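Local coordinates for periplasmic binding protein (Sulfurospirillum deleyianum, PDB 4PAG) that probably captures a solute in the periplasm for delivery to an ABC transporter, and holds a histidine molecule in this crystal, at residues 153-158 with 195-200; 90-95 with 135-140; 180-185 with 220-225; 59-64 with 307-312. All blocks are in the same frame, centred on the assembly; numbering follows the deposited sequence.

The family points to a two-lobed binding protein whose halves are bridged by a long helix, here 141-163. Contact 2 packs a helix on the three-stranded sheet; contact 3 belongs to the four-stranded sheet's half, and the two centres are about 41 Å apart on opposite sides of the chain's centre. Helix 127-138 of contact 2 runs almost directly into helix 141-163, which reaches contact 1, about 28 Å away between centres. Contacts 1 and 3 interleave along the chain, and their nearest atoms are about 6 Å apart. Contact 4 closes a loop that contains the other three, and its Phe60 side chain is about 10 Å from the bound histidine, with Gly181 of contact 3 about 14 Å from it.

Contact 1 of 4, residues 153-158 with 195-200; sequences TYLDEL and LALAGG
Leu158 and Leu155, one turn apart on helix 141-163, close over Leu197 at the end of helix 193-197. The long helix is probably the one that bridges the two lobes, as in related binding proteins, and the short helix ends in a Schellman motif. Leu158 does most of the touching: its CD2 lies 3.7 Å from Leu197 O and 4.1 Å from Leu197 CG, so one methyl spans backbone and side chain of the same residue. Leu155 crosses Leu197 at about a right angle, with the two CD2 methyls 4.1 Å apart. Leu197 can meet both because its CG is anti to the backbone N (chi1 -165°), which swings the isobutyl group toward the long helix. Leucine's branched end suits Leu158, setting CD2 on both groups.

Around this layer, Ala281 and Ala285 of helix 277-288 also touch Leu158; their small side chains allow a third helix to come close. Ser124 and Gln125 cover Leu197 from a loop. The helix end itself is fixed by Gly199, whose positive phi suits glycine and whose O accepts a bond from Tyr289 OH. Two backbone bonds close the turn: Gly199 N to Ala196 O, and Gly200 N to Leu195 O, each 3.0 Å long.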
loop_
_atom_site.group_PDB
_atom_site.type_symbol
_atom_site.label_atom_id
_atom_site.label_comp_id
_atom_site.label_asym_id
_atom_site.label_seq_id
_atom_site.Cartn_x
_atom_site.Cartn_y
_atom_site.Cartn_z
ATOM N N THR A 153 15.831 -1.012 -6.686
ATOM C CA THR A 153 16.602 -2.221 -6.399
ATOM C C THR A 153 15.716 -3.366 -5.928
ATOM O O THR A 153 15.806 -4.477 -6.447
ATOM C CB THR A 153 17.673 -1.942 -5.334
ATOM O OG1 THR A 153 18.570 -0.958 -5.845
ATOM C CG2 THR A 153 18.456 -3.205 -4.972
ATOM N N TYR A 154 14.858 -3.094 -4.950
ATOM C CA TYR A 154 13.980 -4.136 -4.404
ATOM C C TYR A 154 13.033 -4.670 -5.473
ATOM O O TYR A 154 12.832 -5.886 -5.590
ATOM C CB TYR A 154 13.181 -3.603 -3.214
ATOM C CG TYR A 154 13.913 -3.597 -1.900
ATOM C CD1 TYR A 154 15.279 -3.336 -1.825
ATOM C CD2 TYR A 154 13.230 -3.826 -0.717
ATOM C CE1 TYR A 154 15.938 -3.318 -0.603
ATOM C CE2 TYR A 154 13.875 -3.809 0.503
ATOM C CZ TYR A 154 15.224 -3.555 0.559
ATOM O OH TYR A 154 15.850 -3.544 1.781
ATOM N N LEU A 155 12.467 -3.766 -6.260
ATOM C CA LEU A 155 11.544 -4.151 -7.324
ATOM C C LEU A 155 12.224 -4.979 -8.426
ATOM O O LEU A 155 11.649 -5.961 -8.917
ATOM C CB LEU A 155 10.875 -2.908 -7.913
ATOM C CG LEU A 155 9.880 -2.229 -6.967
ATOM C CD1 LEU A 155 9.631 -0.787 -7.394
ATOM C CD2 LEU A 155 8.566 -3.001 -6.879
ATOM N N ASP A 156 13.444 -4.595 -8.802
ATOM C CA ASP A 156 14.214 -5.338 -9.811
ATOM C C ASP A 156 14.594 -6.733 -9.312
ATOM O O ASP A 156 14.504 -7.705 -10.055
ATOM C CB ASP A 156 15.480 -4.567 -10.206
ATOM C CG ASP A 156 15.182 -3.318 -11.030
ATOM O OD1 ASP A 156 14.023 -3.135 -11.470
ATOM O OD2 ASP A 156 16.117 -2.510 -11.242
ATOM N N GLU A 157 15.022 -6.827 -8.057
ATOM C CA GLU A 157 15.348 -8.119 -7.451
ATOM C C GLU A 157 14.155 -9.058 -7.465
ATOM O O GLU A 157 14.289 -10.242 -7.770
ATOM C CB GLU A 157 15.797 -7.947 -6.002
ATOM C CG GLU A 157 17.181 -7.365 -5.833
ATOM C CD GLU A 157 17.472 -6.993 -4.395
ATOM O OE1 GLU A 157 16.514 -6.891 -3.589
ATOM O OE2 GLU A 157 18.661 -6.809 -4.067
ATOM N N LEU A 158 12.995 -8.529 -7.095
ATOM C CA LEU A 158 11.779 -9.327 -7.057
ATOM C C LEU A 158 11.365 -9.774 -8.454
ATOM O O LEU A 158 10.990 -10.932 -8.643
ATOM C CB LEU A 158 10.632 -8.564 -6.385
ATOM C CG LEU A 158 9.345 -9.375 -6.176
ATOM C CD1 LEU A 158 9.582 -10.571 -5.262
ATOM C CD2 LEU A 158 8.266 -8.469 -5.611
ATOM N N LEU A 195 0.452 -9.340 -4.400
ATOM C CA LEU A 195 0.377 -10.805 -4.372
ATOM C C LEU A 195 0.773 -11.386 -5.732
ATOM O O LEU A 195 1.493 -12.380 -5.809
ATOM C CB LEU A 195 -1.021 -11.260 -3.965
ATOM C CG LEU A 195 -1.427 -10.867 -2.537
ATOM C CD1 LEU A 195 -2.939 -10.766 -2.390
ATOM C CD2 LEU A 195 -0.880 -11.878 -1.555
ATOM N N ALA A 196 0.311 -10.752 -6.804
ATOM C CA ALA A 196 0.695 -11.152 -8.162
ATOM C C ALA A 196 2.139 -10.762 -8.473
ATOM O O ALA A 196 2.863 -11.512 -9.131
ATOM C CB ALA A 196 -0.248 -10.528 -9.175
ATOM N N LEU A 197 2.558 -9.592 -7.996
ATOM C CA LEU A 197 3.933 -9.123 -8.201
ATOM C C LEU A 197 4.959 -10.041 -7.531
ATOM O O LEU A 197 6.089 -10.191 -8.010
ATOM C CB LEU A 197 4.087 -7.706 -7.654
ATOM C CG LEU A 197 5.331 -6.942 -8.093
ATOM C CD1 LEU A 197 5.257 -6.617 -9.579
ATOM C CD2 LEU A 197 5.480 -5.672 -7.265
ATOM N N ALA A 198 4.548 -10.656 -6.428
ATOM C CA ALA A 198 5.386 -11.594 -5.699
ATOM C C ALA A 198 5.411 -13.003 -6.314
ATOM O O ALA A 198 6.057 -13.884 -5.775
ATOM C CB ALA A 198 4.917 -11.671 -4.257
ATOM N N GLY A 199 4.698 -13.215 -7.415
ATOM C CA GLY A 199 4.679 -14.507 -8.101
ATOM C C GLY A 199 3.549 -15.429 -7.669
ATOM O O GLY A 199 3.612 -16.636 -7.882
ATOM N N GLY A 200 2.505 -14.864 -7.076
ATOM C CA GLY A 200 1.359 -15.648 -6.658
ATOM C C GLY A 200 0.398 -15.949 -7.792
ATOM O O GLY A 200 0.247 -15.159 -8.729
#

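Contact 2 of 4, residues 90-95 with 135-140; sequences PDVIIT and GRVMQK
Val137 rests one methyl, CG1, against two side chains of the strand at once: it lies 4.4 Å from Val92 CG1 and 4.3 Å from Ile94 CD1. Those two strand methyls are themselves 4.3 Å apart, so the three form a nearly equilateral triangle of carbon. Val92 and Ile94 are two positions apart on an extended chain and therefore point to the same side of the sheet, toward the helix. The torsions of Ile94 help: with chi2 at -61° its CD1 folds back toward Val92 instead of running straight out. The separations are loose for methyl groups, and the contact is one of several that fill this layer. Leu117 of the adjoining strand 116-119 touches Val92, Ile94 and Val137 alike, and Ile23 of strand 23-25 meets both strand residues. Beta-branched residues are at home in the strand, and compact Val137 suits a helix face lying close over it.

Farther along, the chain leaves the helix. Met138, present as selenomethionine, touches Ile23, Ile34 and Ile37, and Gln139 adopts positive phi in a Schellman motif. The bond that reaches farther back along the chain, Lys140 N to Gly135 O, is 2.8 Å; that from Gln139 N to Arg136 O is weak. Arg4 finishes the end by donating to the carbonyls of Arg136 and Val137. Lys140 occupies the N-cap position, right before helix 141-163. Altogether this is helix-on-sheet packing in a parallel alpha/beta lobe, with strand 92-96 in the middle of the three-stranded sheet, as in the Rossmann-like halves of periplasmic binding proteins.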
loop_
_atom_site.group_PDB
_atom_site.type_symbol
_atom_site.label_atom_id
_atom_site.label_comp_id
_atom_site.label_asym_id
_atom_site.label_seq_id
_atom_site.Cartn_x
_atom_site.Cartn_y
_atom_site.Cartn_z
ATOM N N PRO A 90 -3.665 24.413 0.773
ATOM C CA PRO A 90 -2.458 23.737 0.319
ATOM C C PRO A 90 -1.955 24.404 -0.960
ATOM O O PRO A 90 -2.771 24.850 -1.766
ATOM C CB PRO A 90 -2.942 22.316 0.035
ATOM C CG PRO A 90 -4.372 22.476 -0.336
ATOM C CD PRO A 90 -4.886 23.650 0.457
ATOM N N ASP A 91 -0.636 24.494 -1.133
ATOM C CA ASP A 91 -0.057 25.013 -2.390
ATOM C C ASP A 91 -0.391 24.101 -3.572
ATOM O O ASP A 91 -0.539 24.553 -4.706
ATOM C CB ASP A 91 1.465 25.153 -2.278
ATOM C CG ASP A 91 1.892 26.102 -1.166
ATOM O OD1 ASP A 91 1.242 27.150 -1.002
ATOM O OD2 ASP A 91 2.877 25.802 -0.454
ATOM N N VAL A 92 -0.492 22.805 -3.301
ATOM C CA VAL A 92 -0.814 21.831 -4.334
ATOM C C VAL A 92 -1.479 20.612 -3.687
ATOM O O VAL A 92 -1.254 20.332 -2.506
ATOM C CB VAL A 92 0.454 21.437 -5.133
ATOM C CG1 VAL A 92 1.432 20.662 -4.261
ATOM C CG2 VAL A 92 0.097 20.651 -6.386
ATOM N N ILE A 93 -2.326 19.933 -4.456
ATOM C CA ILE A 93 -2.944 18.675 -4.043
ATOM C C ILE A 93 -2.404 17.580 -4.961
ATOM O O ILE A 93 -2.354 17.751 -6.173
ATOM C CB ILE A 93 -4.482 18.732 -4.154
ATOM C CG1 ILE A 93 -5.041 19.797 -3.204
ATOM C CG2 ILE A 93 -5.104 17.367 -3.852
ATOM C CD1 ILE A 93 -6.519 20.064 -3.383
ATOM N N ILE A 94 -1.971 16.474 -4.372
ATOM C CA ILE A 94 -1.501 15.334 -5.122
ATOM C C ILE A 94 -2.583 14.266 -5.045
ATOM O O ILE A 94 -3.001 13.890 -3.953
ATOM C CB ILE A 94 -0.190 14.770 -4.540
ATOM C CG1 ILE A 94 0.876 15.867 -4.377
ATOM C CG2 ILE A 94 0.328 13.648 -5.418
ATOM C CD1 ILE A 94 1.301 16.546 -5.662
ATOM N N THR A 95 -3.038 13.784 -6.198
ATOM C CA THR A 95 -4.103 12.789 -6.238
ATOM C C THR A 95 -3.663 11.430 -6.771
ATOM O O THR A 95 -2.597 11.282 -7.380
ATOM C CB THR A 95 -5.320 13.275 -7.051
ATOM O OG1 THR A 95 -5.046 13.194 -8.453
ATOM C CG2 THR A 95 -5.677 14.696 -6.689
ATOM N N GLY A 135 9.623 14.311 -5.480
ATOM C CA GLY A 135 10.818 15.050 -5.071
ATOM C C GLY A 135 10.988 16.377 -5.798
ATOM O O GLY A 135 11.338 17.382 -5.173
ATOM N N ARG A 136 10.742 16.387 -7.105
ATOM C CA ARG A 136 10.818 17.625 -7.894
ATOM C C ARG A 136 9.718 18.590 -7.460
ATOM O O ARG A 136 9.979 19.766 -7.239
ATOM C CB ARG A 136 10.709 17.340 -9.397
ATOM C CG ARG A 136 11.911 16.605 -9.978
ATOM C CD ARG A 136 11.699 16.179 -11.428
ATOM N NE ARG A 136 12.320 14.882 -11.682
ATOM C CZ ARG A 136 11.665 13.790 -12.061
ATOM N NH1 ARG A 136 10.360 13.830 -12.273
ATOM N NH2 ARG A 136 12.326 12.661 -12.255
ATOM N N VAL A 137 8.497 18.079 -7.324
ATOM C CA VAL A 137 7.363 18.884 -6.852
ATOM C C VAL A 137 7.658 19.560 -5.508
ATOM O O VAL A 137 7.530 20.784 -5.371
ATOM C CB VAL A 137 6.067 18.040 -6.743
ATOM C CG1 VAL A 137 4.946 18.841 -6.097
ATOM C CG2 VAL A 137 5.631 17.548 -8.118
HETATM N N MSE A 138 8.102 18.762 -4.542
HETATM C CA MSE A 138 8.315 19.223 -3.182
HETATM C C MSE A 138 9.679 19.862 -2.936
HETATM O O MSE A 138 9.933 20.335 -1.842
HETATM C CB MSE A 138 8.144 17.998 -2.260
HETATM C CG MSE A 138 6.724 17.433 -2.254
HETATM SE SE MSE A 138 6.569 15.800 -1.151
HETATM C CE MSE A 138 6.907 16.703 0.575
ATOM N N GLN A 139 10.563 19.867 -3.933
ATOM C CA GLN A 139 11.963 20.291 -3.763
ATOM C C GLN A 139 12.652 19.492 -2.657
ATOM O O GLN A 139 13.366 20.055 -1.824
ATOM C CB GLN A 139 12.061 21.793 -3.469
ATOM C CG GLN A 139 11.390 22.696 -4.497
ATOM C CD GLN A 139 12.307 23.073 -5.636
ATOM O OE1 GLN A 139 13.061 22.237 -6.136
ATOM N NE2 GLN A 139 12.252 24.336 -6.058
ATOM N N LYS A 140 12.413 18.183 -2.659
ATOM C CA LYS A 140 13.026 17.240 -1.729
ATOM C C LYS A 140 13.673 16.131 -2.567
ATOM O O LYS A 140 13.455 14.924 -2.344
ATOM C CB LYS A 140 11.959 16.655 -0.797
ATOM C CG LYS A 140 11.350 17.651 0.184
ATOM C CD LYS A 140 12.347 18.178 1.210
ATOM C CE LYS A 140 13.008 17.048 1.980
ATOM N NZ LYS A 140 13.706 17.529 3.198
#

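Contact 3 of 4, residues 180-185 with 220-225; sequences FGLQTE and EQIILY
Ile222 rests its terminal methyl, CD1, on the turn formed by Gly181 and Leu182, and that single carbon makes the tight part of the contact. CD1 stands 3.7 Å from Gly181 O and 3.9 Å from Leu182 CD2. The isoleucine gets there because CG1 is anti to the carbonyl carbon (chi1 -63°) and the chain then extends (chi2 163°), carrying CD1 clear of the helix backbone. Leu182 meets it at about a right angle, so the overlap is methyl against methyl rather than along the chains. Gly181 suits the turn through its positive phi, and its carbonyl, though touched by a methyl, is satisfied by a hydrogen bond from Tyr174 OH. The Tyr174 side chain also touches Ile222, so one residue both answers the polar atom and packs on the buried apolar one.

The other side is looser. Leu182 is partly exposed, so the solvent side begins at its side chain. Tyr225 is turned toward the strand segment, but its CE2 stops 5.9 Å from Thr184 CG2. Instead, Gln221 NE2 lies over one face of its ring, 3.3 Å above the plane and offset toward the rim, and its OH pairs with His204 ND1. A tyrosine fits here because it can combine an aromatic flank with a polar end.

Helix 219-225 thus leans on the turn that opens strand 183-184. That strand pairs antiparallel with 215-216, just before the helix, while Leu182 shares backbone bonding with Val217. Through Tyr174 the helix also touches strand 172-176 of the four-stranded parallel sheet, which the chain rejoins after the helix at strand 229-232.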
loop_
_atom_site.group_PDB
_atom_site.type_symbol
_atom_site.label_atom_id
_atom_site.label_comp_id
_atom_site.label_asym_id
_atom_site.label_seq_id
_atom_site.Cartn_x
_atom_site.Cartn_y
_atom_site.Cartn_z
ATOM N N PHE A 180 -14.294 -12.932 8.726
ATOM C CA PHE A 180 -14.608 -14.348 8.587
ATOM C C PHE A 180 -13.876 -14.992 7.424
ATOM O O PHE A 180 -14.133 -16.148 7.098
ATOM C CB PHE A 180 -16.123 -14.519 8.436
ATOM C CG PHE A 180 -16.920 -13.792 9.491
ATOM C CD1 PHE A 180 -17.166 -14.381 10.724
ATOM C CD2 PHE A 180 -17.418 -12.519 9.250
ATOM C CE1 PHE A 180 -17.901 -13.714 11.696
ATOM C CE2 PHE A 180 -18.146 -11.843 10.218
ATOM C CZ PHE A 180 -18.387 -12.440 11.443
ATOM N N GLY A 181 -12.957 -14.248 6.805
ATOM C CA GLY A 181 -12.160 -14.765 5.699
ATOM C C GLY A 181 -12.928 -14.974 4.405
ATOM O O GLY A 181 -12.397 -15.575 3.474
ATOM N N LEU A 182 -14.162 -14.473 4.335
ATOM C CA LEU A 182 -15.064 -14.775 3.211
ATOM C C LEU A 182 -15.194 -13.627 2.202
ATOM O O LEU A 182 -16.095 -13.630 1.366
ATOM C CB LEU A 182 -16.450 -15.191 3.723
ATOM C CG LEU A 182 -16.523 -16.387 4.686
ATOM C CD1 LEU A 182 -17.976 -16.697 5.022
ATOM C CD2 LEU A 182 -15.839 -17.616 4.114
ATOM N N GLN A 183 -14.309 -12.649 2.292
ATOM C CA GLN A 183 -14.154 -11.686 1.226
ATOM C C GLN A 183 -12.752 -11.834 0.691
ATOM O O GLN A 183 -11.842 -12.262 1.403
ATOM C CB GLN A 183 -14.403 -10.255 1.705
ATOM C CG GLN A 183 -15.864 -9.946 1.988
ATOM C CD GLN A 183 -16.299 -10.421 3.360
ATOM O OE1 GLN A 183 -15.680 -10.091 4.371
ATOM N NE2 GLN A 183 -17.363 -11.200 3.400
ATOM N N THR A 184 -12.588 -11.495 -0.578
ATOM C CA THR A 184 -11.292 -11.593 -1.231
ATOM C C THR A 184 -11.203 -10.550 -2.327
ATOM O O THR A 184 -12.098 -9.703 -2.474
ATOM C CB THR A 184 -11.017 -13.015 -1.791
ATOM O OG1 THR A 184 -9.636 -13.130 -2.159
ATOM C CG2 THR A 184 -11.898 -13.344 -2.999
ATOM N N GLU A 185 -10.100 -10.582 -3.058
ATOM C CA GLU A 185 -9.932 -9.714 -4.207
ATOM C C GLU A 185 -9.850 -10.522 -5.471
ATOM O O GLU A 185 -9.449 -11.688 -5.460
ATOM C CB GLU A 185 -8.670 -8.883 -4.066
ATOM C CG GLU A 185 -8.729 -7.925 -2.892
ATOM C CD GLU A 185 -9.888 -6.960 -3.009
ATOM O OE1 GLU A 185 -10.070 -6.390 -4.109
ATOM O OE2 GLU A 185 -10.607 -6.765 -2.006
ATOM N N GLU A 220 -17.237 -22.964 0.912
ATOM C CA GLU A 220 -17.217 -24.095 -0.002
ATOM C C GLU A 220 -16.355 -23.790 -1.238
ATOM O O GLU A 220 -15.628 -24.650 -1.732
ATOM C CB GLU A 220 -18.659 -24.479 -0.367
ATOM C CG GLU A 220 -19.457 -25.099 0.797
ATOM C CD GLU A 220 -19.787 -24.143 1.967
ATOM O OE1 GLU A 220 -19.969 -22.907 1.762
ATOM O OE2 GLU A 220 -19.881 -24.645 3.120
ATOM N N GLN A 221 -16.406 -22.544 -1.695
ATOM C CA GLN A 221 -15.581 -22.078 -2.805
ATOM C C GLN A 221 -14.082 -22.044 -2.466
ATOM O O GLN A 221 -13.239 -22.375 -3.300
ATOM C CB GLN A 221 -16.031 -20.682 -3.231
ATOM C CG GLN A 221 -15.354 -20.195 -4.500
ATOM C CD GLN A 221 -15.683 -21.084 -5.676
ATOM O OE1 GLN A 221 -16.843 -21.248 -6.010
ATOM N NE2 GLN A 221 -14.671 -21.672 -6.295
ATOM N N ILE A 222 -13.755 -21.634 -1.246
ATOM C CA ILE A 222 -12.353 -21.604 -0.795
ATOM C C ILE A 222 -11.775 -23.023 -0.771
ATOM O O ILE A 222 -10.646 -23.248 -1.208
ATOM C CB ILE A 222 -12.214 -20.935 0.585
ATOM C CG1 ILE A 222 -12.647 -19.466 0.497
ATOM C CG2 ILE A 222 -10.777 -21.045 1.095
ATOM C CD1 ILE A 222 -12.954 -18.815 1.831
ATOM N N ILE A 223 -12.563 -23.977 -0.283
ATOM C CA ILE A 223 -12.169 -25.388 -0.339
ATOM C C ILE A 223 -11.864 -25.811 -1.774
ATOM O O ILE A 223 -10.843 -26.462 -2.023
ATOM C CB ILE A 223 -13.247 -26.315 0.256
ATOM C CG1 ILE A 223 -13.369 -26.093 1.759
ATOM C CG2 ILE A 223 -12.924 -27.781 -0.042
ATOM C CD1 ILE A 223 -14.528 -26.838 2.391
ATOM N N LEU A 224 -12.734 -25.443 -2.715
ATOM C CA LEU A 224 -12.518 -25.780 -4.128
ATOM C C LEU A 224 -11.232 -25.172 -4.659
ATOM O O LEU A 224 -10.493 -25.831 -5.382
ATOM C CB LEU A 224 -13.694 -25.334 -5.006
ATOM C CG LEU A 224 -14.977 -26.137 -4.851
ATOM C CD1 LEU A 224 -16.126 -25.442 -5.566
ATOM C CD2 LEU A 224 -14.799 -27.564 -5.371
ATOM N N TYR A 225 -10.963 -23.919 -4.286
ATOM C CA TYR A 225 -9.764 -23.231 -4.736
ATOM C C TYR A 225 -8.469 -23.894 -4.237
ATOM O O TYR A 225 -7.434 -23.796 -4.896
ATOM C CB TYR A 225 -9.798 -21.746 -4.334
ATOM C CG TYR A 225 -10.722 -20.836 -5.145
ATOM C CD1 TYR A 225 -11.018 -21.097 -6.487
ATOM C CD2 TYR A 225 -11.241 -19.666 -4.580
ATOM C CE1 TYR A 225 -11.836 -20.246 -7.223
ATOM C CE2 TYR A 225 -12.056 -18.801 -5.312
ATOM C CZ TYR A 225 -12.353 -19.097 -6.629
ATOM O OH TYR A 225 -13.158 -18.248 -7.366
#

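Contact 4 of 4, residues 59-64 with 307-312; sequences KFLSKH and LFFGVE
Two apolar pairs and one bridging water join Phe60 and Leu61 to Phe309 and Val311. In the first pair Leu61 lies beside Phe309, both side chains pointing the same way, and Leu61 CD2 comes to 3.8 Å from Phe309 CE1 in an oblique approach to the ring. Phenylalanine's broad ring gives Leu61 a wide apolar surface. The second pair crosses at about a right angle, with Val311 CG1 4.1 Å from Phe60 CD1. Beta-branched Val311 can serve ring and carbonyl at once: with CG1 anti to the backbone N (chi1 172°), CG1 goes to the ring while CG2 reaches 4.0 Å from Phe60 O.

The polar link is backbone to backbone through solvent. One water donates to Phe60 O and to Phe309 O, 2.7 Å from each, and the angle of about 102° between the two acceptors suits its two protons.

Beyond the two segments, Pro265 touches both phenylalanines, and Phe60 meets Tyr321 of the histidine pocket edge-to-face. Gly310, with positive phi, lets the chain turn from helix 297-309 toward Val311. The chemistry implies a partly buried seam of apolar side chains, in which the water satisfies the carbonyl oxygens Phe60 O and Phe309 O, 4.2 Å apart, neither of which can donate to the other.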
loop_
_atom_site.group_PDB
_atom_site.type_symbol
_atom_site.label_atom_id
_atom_site.label_comp_id
_atom_site.label_asym_id
_atom_site.label_seq_id
_atom_site.Cartn_x
_atom_site.Cartn_y
_atom_site.Cartn_z
ATOM N N LYS A 59 4.862 4.668 17.569
ATOM C CA LYS A 59 6.190 4.090 17.734
ATOM C C LYS A 59 7.093 4.331 16.509
ATOM O O LYS A 59 8.313 4.236 16.621
ATOM C CB LYS A 59 6.075 2.583 18.005
ATOM C CG LYS A 59 5.126 2.203 19.147
ATOM C CD LYS A 59 5.668 2.577 20.520
ATOM C CE LYS A 59 6.886 1.735 20.887
ATOM N NZ LYS A 59 7.282 1.851 22.319
ATOM N N PHE A 60 6.499 4.646 15.353
ATOM C CA PHE A 60 7.234 4.726 14.086
ATOM C C PHE A 60 7.177 6.082 13.375
ATOM O O PHE A 60 8.040 6.373 12.551
ATOM C CB PHE A 60 6.693 3.671 13.120
ATOM C CG PHE A 60 6.959 2.255 13.546
ATOM C CD1 PHE A 60 8.136 1.627 13.187
ATOM C CD2 PHE A 60 6.022 1.544 14.271
ATOM C CE1 PHE A 60 8.379 0.322 13.562
ATOM C CE2 PHE A 60 6.259 0.228 14.652
ATOM C CZ PHE A 60 7.438 -0.378 14.300
ATOM N N LEU A 61 6.170 6.899 13.682
ATOM C CA LEU A 61 5.894 8.127 12.932
ATOM C C LEU A 61 6.085 9.359 13.806
ATOM O O LEU A 61 5.977 9.297 15.032
ATOM C CB LEU A 61 4.451 8.102 12.412
ATOM C CG LEU A 61 4.046 6.878 11.589
ATOM C CD1 LEU A 61 2.549 6.898 11.319
ATOM C CD2 LEU A 61 4.836 6.803 10.294
ATOM N N SER A 62 6.350 10.490 13.163
ATOM C CA SER A 62 6.589 11.733 13.884
ATOM C C SER A 62 5.348 12.154 14.668
ATOM O O SER A 62 4.220 11.864 14.277
ATOM C CB SER A 62 6.986 12.847 12.916
ATOM O OG SER A 62 5.876 13.237 12.127
ATOM N N LYS A 63 5.570 12.839 15.781
ATOM C CA LYS A 63 4.473 13.398 16.554
ATOM C C LYS A 63 3.654 14.376 15.704
ATOM O O LYS A 63 2.425 14.386 15.792
ATOM C CB LYS A 63 5.000 14.083 17.814
ATOM C CG LYS A 63 3.932 14.317 18.871
ATOM C CD LYS A 63 4.486 14.091 20.271
ATOM C CE LYS A 63 3.517 14.559 21.344
ATOM N NZ LYS A 63 3.354 16.041 21.340
ATOM N N HIS A 64 4.329 15.179 14.878
ATOM C CA HIS A 64 3.633 16.116 13.977
ATOM C C HIS A 64 2.590 15.392 13.137
ATOM O O HIS A 64 1.435 15.811 13.093
ATOM C CB HIS A 64 4.607 16.854 13.055
ATOM C CG HIS A 64 3.933 17.677 11.992
ATOM N ND1 HIS A 64 3.278 18.860 12.267
ATOM C CD2 HIS A 64 3.813 17.485 10.655
ATOM C CE1 HIS A 64 2.781 19.359 11.147
ATOM N NE2 HIS A 64 3.094 18.546 10.153
ATOM N N LEU A 307 15.743 3.470 6.298
ATOM C CA LEU A 307 15.747 4.538 5.298
ATOM C C LEU A 307 14.398 5.245 5.233
ATOM O O LEU A 307 14.333 6.485 5.300
ATOM C CB LEU A 307 16.126 3.984 3.921
ATOM C CG LEU A 307 16.095 4.986 2.759
ATOM C CD1 LEU A 307 17.107 6.104 2.984
ATOM C CD2 LEU A 307 16.351 4.295 1.433
ATOM N N PHE A 308 13.319 4.472 5.116
ATOM C CA PHE A 308 11.982 5.063 4.936
ATOM C C PHE A 308 11.437 5.738 6.190
ATOM O O PHE A 308 10.821 6.795 6.091
ATOM C CB PHE A 308 10.976 4.036 4.378
ATOM C CG PHE A 308 11.106 3.823 2.899
ATOM C CD1 PHE A 308 12.140 3.068 2.390
ATOM C CD2 PHE A 308 10.223 4.432 2.011
ATOM C CE1 PHE A 308 12.289 2.890 1.023
ATOM C CE2 PHE A 308 10.360 4.252 0.648
ATOM C CZ PHE A 308 11.398 3.482 0.149
ATOM N N PHE A 309 11.680 5.151 7.362
ATOM C CA PHE A 309 11.104 5.653 8.611
ATOM C C PHE A 309 12.132 6.225 9.587
ATOM O O PHE A 309 11.755 6.879 10.554
ATOM C CB PHE A 309 10.266 4.558 9.292
ATOM C CG PHE A 309 9.032 4.181 8.517
ATOM C CD1 PHE A 309 7.936 5.039 8.485
ATOM C CD2 PHE A 309 8.967 2.992 7.802
ATOM C CE1 PHE A 309 6.800 4.711 7.759
ATOM C CE2 PHE A 309 7.830 2.660 7.077
ATOM C CZ PHE A 309 6.746 3.521 7.055
ATOM N N GLY A 310 13.421 5.996 9.336
ATOM C CA GLY A 310 14.460 6.441 10.259
ATOM C C GLY A 310 14.440 5.657 11.559
ATOM O O GLY A 310 14.799 6.187 12.607
ATOM N N VAL A 311 14.021 4.394 11.491
ATOM C CA VAL A 311 13.808 3.576 12.681
ATOM C C VAL A 311 14.686 2.331 12.638
ATOM O O VAL A 311 14.718 1.623 11.633
ATOM C CB VAL A 311 12.334 3.159 12.806
ATOM C CG1 VAL A 311 12.148 2.143 13.924
ATOM C CG2 VAL A 311 11.467 4.385 13.060
ATOM N N GLU A 312 15.392 2.083 13.738
ATOM C CA GLU A 312 16.224 0.890 13.904
ATOM C C GLU A 312 15.401 -0.166 14.594
ATOM O O GLU A 312 14.780 0.108 15.613
ATOM C CB GLU A 312 17.422 1.199 14.792
ATOM C CG GLU A 312 18.371 2.213 14.196
ATOM C CD GLU A 312 19.215 1.625 13.091
ATOM O OE1 GLU A 312 19.339 0.378 13.022
ATOM O OE2 GLU A 312 19.762 2.415 12.299
HETATM O O HOH W 1 9.239 7.973 10.684
#